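Local coordinates for surface glycan binding protein B (PDB 6E57), which binds mixed-linkage beta-glucan and probably helps capture this cereal polysaccharide at the cell surface of the gut symbiont Bacteroides ovatus, at residues I65-T70 against L107-E112; G374-M379 against Y387-T392. All coordinates share one frame; numbering follows the deposited sequence.

Contact 1: residues I65-T70 against L107-E112; sequences IALTVT and LKIEVE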
loop_
_atom_site.group_PDB
_atom_site.type_symbol
_atom_site.label_atom_id
_atom_site.label_comp_id
_atom_site.label_asym_id
_atom_site.label_seq_id
_atom_site.Cartn_x
_atom_site.Cartn_y
_atom_site.Cartn_z
ATOM N N ILE A 65 27.765 -9.089 11.875
ATOM C CA ILE A 65 27.570 -8.408 13.157
ATOM C C ILE A 65 28.428 -9.122 14.208
ATOM O O ILE A 65 28.362 -10.346 14.327
ATOM C CB ILE A 65 26.080 -8.384 13.561
ATOM C CG1 ILE A 65 25.186 -7.852 12.438
ATOM C CG2 ILE A 65 25.882 -7.600 14.852
ATOM C CD1 ILE A 65 23.710 -7.868 12.763
ATOM N N ALA A 66 29.215 -8.339 14.962
ATOM C CA ALA A 66 30.122 -8.843 16.007
ATOM C C ALA A 66 29.747 -8.229 17.361
ATOM O O ALA A 66 29.852 -7.017 17.541
ATOM C CB ALA A 66 31.550 -8.521 15.641
ATOM N N LEU A 67 29.328 -9.080 18.306
ATOM C CA LEU A 67 28.887 -8.652 19.638
ATOM C C LEU A 67 30.079 -8.650 20.603
ATOM O O LEU A 67 30.994 -9.459 20.461
ATOM C CB LEU A 67 27.802 -9.607 20.147
ATOM C CG LEU A 67 26.627 -9.862 19.204
ATOM C CD1 LEU A 67 25.692 -10.907 19.788
ATOM C CD2 LEU A 67 25.869 -8.578 18.908
ATOM N N THR A 68 30.049 -7.723 21.572
ATOM C CA THR A 68 30.794 -7.833 22.835
ATOM C C THR A 68 29.767 -7.906 23.972
ATOM O O THR A 68 28.862 -7.072 24.048
ATOM C CB THR A 68 31.789 -6.679 23.029
ATOM O OG1 THR A 68 31.136 -5.454 22.694
ATOM C CG2 THR A 68 33.042 -6.828 22.194
ATOM N N VAL A 69 29.914 -8.918 24.837
ATOM C CA VAL A 69 28.872 -9.301 25.787
ATOM C C VAL A 69 29.486 -9.509 27.180
ATOM O O VAL A 69 30.624 -9.954 27.310
ATOM C CB VAL A 69 28.134 -10.565 25.304
ATOM C CG1 VAL A 69 26.952 -10.908 26.197
ATOM C CG2 VAL A 69 27.687 -10.441 23.856
ATOM N N THR A 70 28.701 -9.170 28.211
ATOM C CA THR A 70 28.995 -9.462 29.618
ATOM C C THR A 70 27.928 -10.429 30.129
ATOM O O THR A 70 26.760 -10.279 29.771
ATOM C CB THR A 70 29.033 -8.170 30.448
ATOM O OG1 THR A 70 29.932 -7.265 29.805
ATOM C CG2 THR A 70 29.464 -8.378 31.884
ATOM N N LEU A 107 15.468 -10.201 12.233
ATOM C CA LEU A 107 16.619 -10.736 12.966
ATOM C C LEU A 107 16.370 -10.583 14.468
ATOM O O LEU A 107 16.114 -9.476 14.932
ATOM C CB LEU A 107 17.885 -9.982 12.548
ATOM C CG LEU A 107 19.153 -10.340 13.326
ATOM C CD1 LEU A 107 19.497 -11.814 13.161
ATOM C CD2 LEU A 107 20.324 -9.468 12.896
ATOM N N LYS A 108 16.443 -11.698 15.205
ATOM C CA LYS A 108 16.424 -11.697 16.669
ATOM C C LYS A 108 17.795 -12.153 17.177
ATOM O O LYS A 108 18.345 -13.137 16.682
ATOM C CB LYS A 108 15.324 -12.609 17.221
ATOM C CG LYS A 108 13.910 -12.047 17.142
ATOM C CD LYS A 108 12.839 -13.017 17.612
ATOM C CE LYS A 108 11.434 -12.593 17.232
ATOM N NZ LYS A 108 11.174 -12.763 15.781
ATOM N N ILE A 109 18.324 -11.416 18.161
ATOM C CA ILE A 109 19.565 -11.744 18.859
ATOM C C ILE A 109 19.216 -12.049 20.320
ATOM O O ILE A 109 18.955 -11.136 21.097
ATOM C CB ILE A 109 20.586 -10.592 18.748
ATOM C CG1 ILE A 109 20.837 -10.193 17.291
ATOM C CG2 ILE A 109 21.879 -10.945 19.470
ATOM C CD1 ILE A 109 21.607 -8.902 17.128
ATOM N N GLU A 110 19.206 -13.338 20.672
ATOM C CA GLU A 110 18.869 -13.783 22.020
ATOM C C GLU A 110 20.150 -14.195 22.751
ATOM O O GLU A 110 20.834 -15.124 22.334
ATOM C CB GLU A 110 17.859 -14.930 21.966
ATOM C CG GLU A 110 16.502 -14.498 21.438
ATOM C CD GLU A 110 15.357 -15.453 21.723
ATOM O OE1 GLU A 110 15.536 -16.378 22.550
ATOM O OE2 GLU A 110 14.281 -15.267 21.117
ATOM N N VAL A 111 20.457 -13.477 23.836
ATOM C CA VAL A 111 21.603 -13.750 24.693
ATOM C C VAL A 111 21.085 -14.357 26.001
ATOM O O VAL A 111 20.166 -13.816 26.612
ATOM C CB VAL A 111 22.421 -12.470 24.953
ATOM C CG1 VAL A 111 23.625 -12.736 25.845
ATOM C CG2 VAL A 111 22.853 -11.805 23.655
ATOM N N GLU A 112 21.682 -15.483 26.410
ATOM C CA GLU A 112 21.343 -16.162 27.660
ATOM C C GLU A 112 22.634 -16.487 28.422
ATOM O O GLU A 112 23.627 -16.908 27.826
ATOM C CB GLU A 112 20.541 -17.435 27.381
ATOM C CG GLU A 112 19.770 -17.940 28.587
ATOM C CD GLU A 112 19.075 -19.275 28.382
ATOM O OE1 GLU A 112 19.716 -20.194 27.836
ATOM O OE2 GLU A 112 17.892 -19.392 28.765
#
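L67 and I109 meet through aliphatic branches and share an aromatic neighbour, since both also touch the flat side chain of W79 on strand 75-81. A second ring, F43, is touched by I65 and I109; the two segments themselves bring no flat side chain to the contact. This is the core of a beta sandwich, consistent with an immunoglobulin-like domain: strand 63-70 belongs to a three-stranded antiparallel sheet, and strand 103-113 to the five-stranded sheet packed against it. The segments run the same way, 19° apart, with the L67 and I109 CA atoms 9.9 Å from each other, so only side chains bridge the gap. Three buried pairs do so, one from every second residue of each strand. I65 and L107 come tip to tip, CD1 of the isoleucine lying 3.7 Å from CD2 of the leucine. L67 and I109 instead pass each other in opposite directions, with L67 CD1 touching I109 CG2 at 3.8 Å. The V69 and V111 CA atoms are nearer, 8.6 Å apart. V69 and V111 each hold CG1 anti to the backbone N (chi1 -174° and -180°), and these two methyls meet end on, CG1 to CG1, at 3.8 Å.

Contact 2: residues G374-M379 against Y387-T392; sequences GLASEM and YTLILT. With EDO (1,2-ethanediol), chain I.
M379 and Y387 make a Met-aromatic contact, with M379 SD 5.3 Å from the centroid of the Y387 ring. The sulfur sits 88° off the ring normal and so lies at the edge, not over a face. A bend at the end of the methionine, chi3 73°, brings M379 CE to the same edge, 4.1 Å from Y387 CD2. Apolar packing does the rest. A376 CB also lies near the ring plane, at the hydroxyl end of Y387, and the same A376 CB meets L389 CD1 at 3.9 Å. The second leucine branch, L389 CD2, is 4.0 Å from L375 CB. Both Y387 and L389 hold CG anti to the backbone N, reaching from strand 385-390 toward the irregular segment 374-379. The polar bonds of that segment go to other partners: S377 OG donates to E378 O at 3.0 Å, A376 O accepts from the Q366 side chain, backbone bonds join L375 to L367 and M379 to M365, and G374 N bonds weakly to O2 of a 1,2-ethanediol, likely picked up from the crystallisation solution. Between the two segments, cohesion therefore comes from one ring's rim and a few aliphatic groups, a greasy surface patch held by packing and dispersion without directional bonds.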
loop_
_atom_site.group_PDB
_atom_site.type_symbol
_atom_site.label_atom_id
_atom_site.label_comp_id
_atom_site.label_asym_id
_atom_site.label_seq_id
_atom_site.Cartn_x
_atom_site.Cartn_y
_atom_site.Cartn_z
ATOM N N GLY A 374 -3.920 31.154 -9.006
ATOM C CA GLY A 374 -4.057 29.703 -8.988
ATOM C C GLY A 374 -4.305 29.169 -7.587
ATOM O O GLY A 374 -3.594 29.521 -6.642
ATOM N N LEU A 375 -5.337 28.327 -7.466
ATOM C CA LEU A 375 -5.658 27.604 -6.243
ATOM C C LEU A 375 -4.855 26.302 -6.194
ATOM O O LEU A 375 -4.711 25.693 -5.133
ATOM C CB LEU A 375 -7.161 27.325 -6.216
ATOM C CG LEU A 375 -8.047 28.567 -6.206
ATOM C CD1 LEU A 375 -9.515 28.187 -6.288
ATOM C CD2 LEU A 375 -7.780 29.406 -4.968
ATOM N N ALA A 376 -4.352 25.888 -7.360
ATOM C CA ALA A 376 -3.455 24.758 -7.510
ATOM C C ALA A 376 -2.725 24.881 -8.852
ATOM O O ALA A 376 -2.955 25.826 -9.610
ATOM C CB ALA A 376 -4.237 23.471 -7.415
ATOM N N SER A 377 -1.851 23.916 -9.139
ATOM C CA SER A 377 -1.012 23.950 -10.321
ATOM C C SER A 377 -1.860 23.903 -11.591
ATOM O O SER A 377 -2.918 23.269 -11.630
ATOM C CB SER A 377 -0.034 22.816 -10.335
ATOM O OG SER A 377 0.874 22.973 -11.414
ATOM N N GLU A 378 -1.349 24.582 -12.620
ATOM C CA GLU A 378 -1.734 24.388 -14.010
ATOM C C GLU A 378 -1.495 22.911 -14.357
ATOM O O GLU A 378 -0.464 22.349 -13.983
ATOM C CB GLU A 378 -0.901 25.350 -14.862
ATOM C CG GLU A 378 -1.279 25.420 -16.329
ATOM C CD GLU A 378 -0.364 26.321 -17.152
ATOM O OE1 GLU A 378 0.707 26.718 -16.632
ATOM O OE2 GLU A 378 -0.717 26.628 -18.311
ATOM N N MET A 379 -2.461 22.276 -15.032
ATOM C CA MET A 379 -2.334 20.872 -15.416
ATOM C C MET A 379 -2.491 20.717 -16.931
ATOM O O MET A 379 -3.426 21.245 -17.512
ATOM C CB MET A 379 -3.387 19.995 -14.736
ATOM C CG MET A 379 -3.346 18.555 -15.222
ATOM S SD MET A 379 -4.656 17.532 -14.534
ATOM C CE MET A 379 -6.079 18.144 -15.434
ATOM N N TYR A 387 -10.934 16.519 -11.778
ATOM C CA TYR A 387 -9.982 17.244 -10.935
ATOM C C TYR A 387 -10.612 17.470 -9.556
ATOM O O TYR A 387 -11.649 18.122 -9.457
ATOM C CB TYR A 387 -9.609 18.577 -11.591
ATOM C CG TYR A 387 -8.380 19.235 -11.019
ATOM C CD1 TYR A 387 -8.438 19.985 -9.857
ATOM C CD2 TYR A 387 -7.153 19.105 -11.646
ATOM C CE1 TYR A 387 -7.306 20.582 -9.327
ATOM C CE2 TYR A 387 -6.012 19.698 -11.131
ATOM C CZ TYR A 387 -6.087 20.439 -9.966
ATOM O OH TYR A 387 -4.958 21.026 -9.469
ATOM N N THR A 388 -9.995 16.923 -8.500
ATOM C CA THR A 388 -10.452 17.168 -7.127
ATOM C C THR A 388 -9.447 18.076 -6.406
ATOM O O THR A 388 -8.251 18.009 -6.646
ATOM C CB THR A 388 -10.698 15.862 -6.358
ATOM O OG1 THR A 388 -9.488 15.109 -6.336
ATOM C CG2 THR A 388 -11.800 15.018 -6.960
ATOM N N LEU A 389 -9.972 18.932 -5.526
ATOM C CA LEU A 389 -9.195 19.888 -4.759
ATOM C C LEU A 389 -9.922 20.162 -3.442
ATOM O O LEU A 389 -11.119 20.466 -3.441
ATOM C CB LEU A 389 -9.046 21.175 -5.574
ATOM C CG LEU A 389 -8.319 22.323 -4.873
ATOM C CD1 LEU A 389 -6.816 22.082 -4.849
ATOM C CD2 LEU A 389 -8.637 23.653 -5.539
ATOM N N ILE A 390 -9.186 20.059 -2.333
ATOM C CA ILE A 390 -9.701 20.392 -1.016
ATOM C C ILE A 390 -9.582 21.907 -0.829
ATOM O O ILE A 390 -8.486 22.458 -0.920
ATOM C CB ILE A 390 -8.964 19.601 0.085
ATOM C CG1 ILE A 390 -9.198 18.096 -0.075
ATOM C CG2 ILE A 390 -9.360 20.089 1.471
ATOM C CD1 ILE A 390 -8.444 17.245 0.912
ATOM N N LEU A 391 -10.726 22.556 -0.580
ATOM C CA LEU A 391 -10.806 23.991 -0.352
ATOM C C LEU A 391 -10.562 24.286 1.134
ATOM O O LEU A 391 -11.423 24.030 1.976
ATOM C CB LEU A 391 -12.185 24.490 -0.797
ATOM C CG LEU A 391 -12.526 24.260 -2.268
ATOM C CD1 LEU A 391 -13.956 24.674 -2.568
ATOM C CD2 LEU A 391 -11.557 25.001 -3.173
ATOM N N THR A 392 -9.378 24.831 1.435
ATOM C CA THR A 392 -9.017 25.276 2.780
ATOM C C THR A 392 -9.738 26.590 3.097
ATOM O O THR A 392 -10.338 27.204 2.220
ATOM C CB THR A 392 -7.500 25.453 2.916
ATOM O OG1 THR A 392 -7.083 26.437 1.969
ATOM C CG2 THR A 392 -6.732 24.167 2.700
HETATM C C1 EDO I . 0.538 30.395 -11.140
HETATM O O1 EDO I . 0.486 29.148 -10.432
HETATM C C2 EDO I . -0.811 31.108 -11.045
HETATM O O2 EDO I . -0.844 31.983 -9.904
#

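Starting from the N terminus, the chain first meets contact 1, where 107-112 packs across the sandwich from 65-70 after 36 residues. That excursion supplies strands to both layers: 75-81 and 84-86 to the five-stranded sheet, 95-98 to the three-stranded one. Contact 1 is complete long before contact 2 begins, so the two follow in series and neither nest nor cross. Contact 2 closes a much shorter loop, with seven residues between its segments, tying the loop after strand 364-369 to strand 385-390 just ahead of helix 393-401. The same loop carries Y371 and W372 of the glycan pocket shortly before G374. The centres of contact 1 and contact 2 are about 53 Å apart, on opposite sides of the chain's centre.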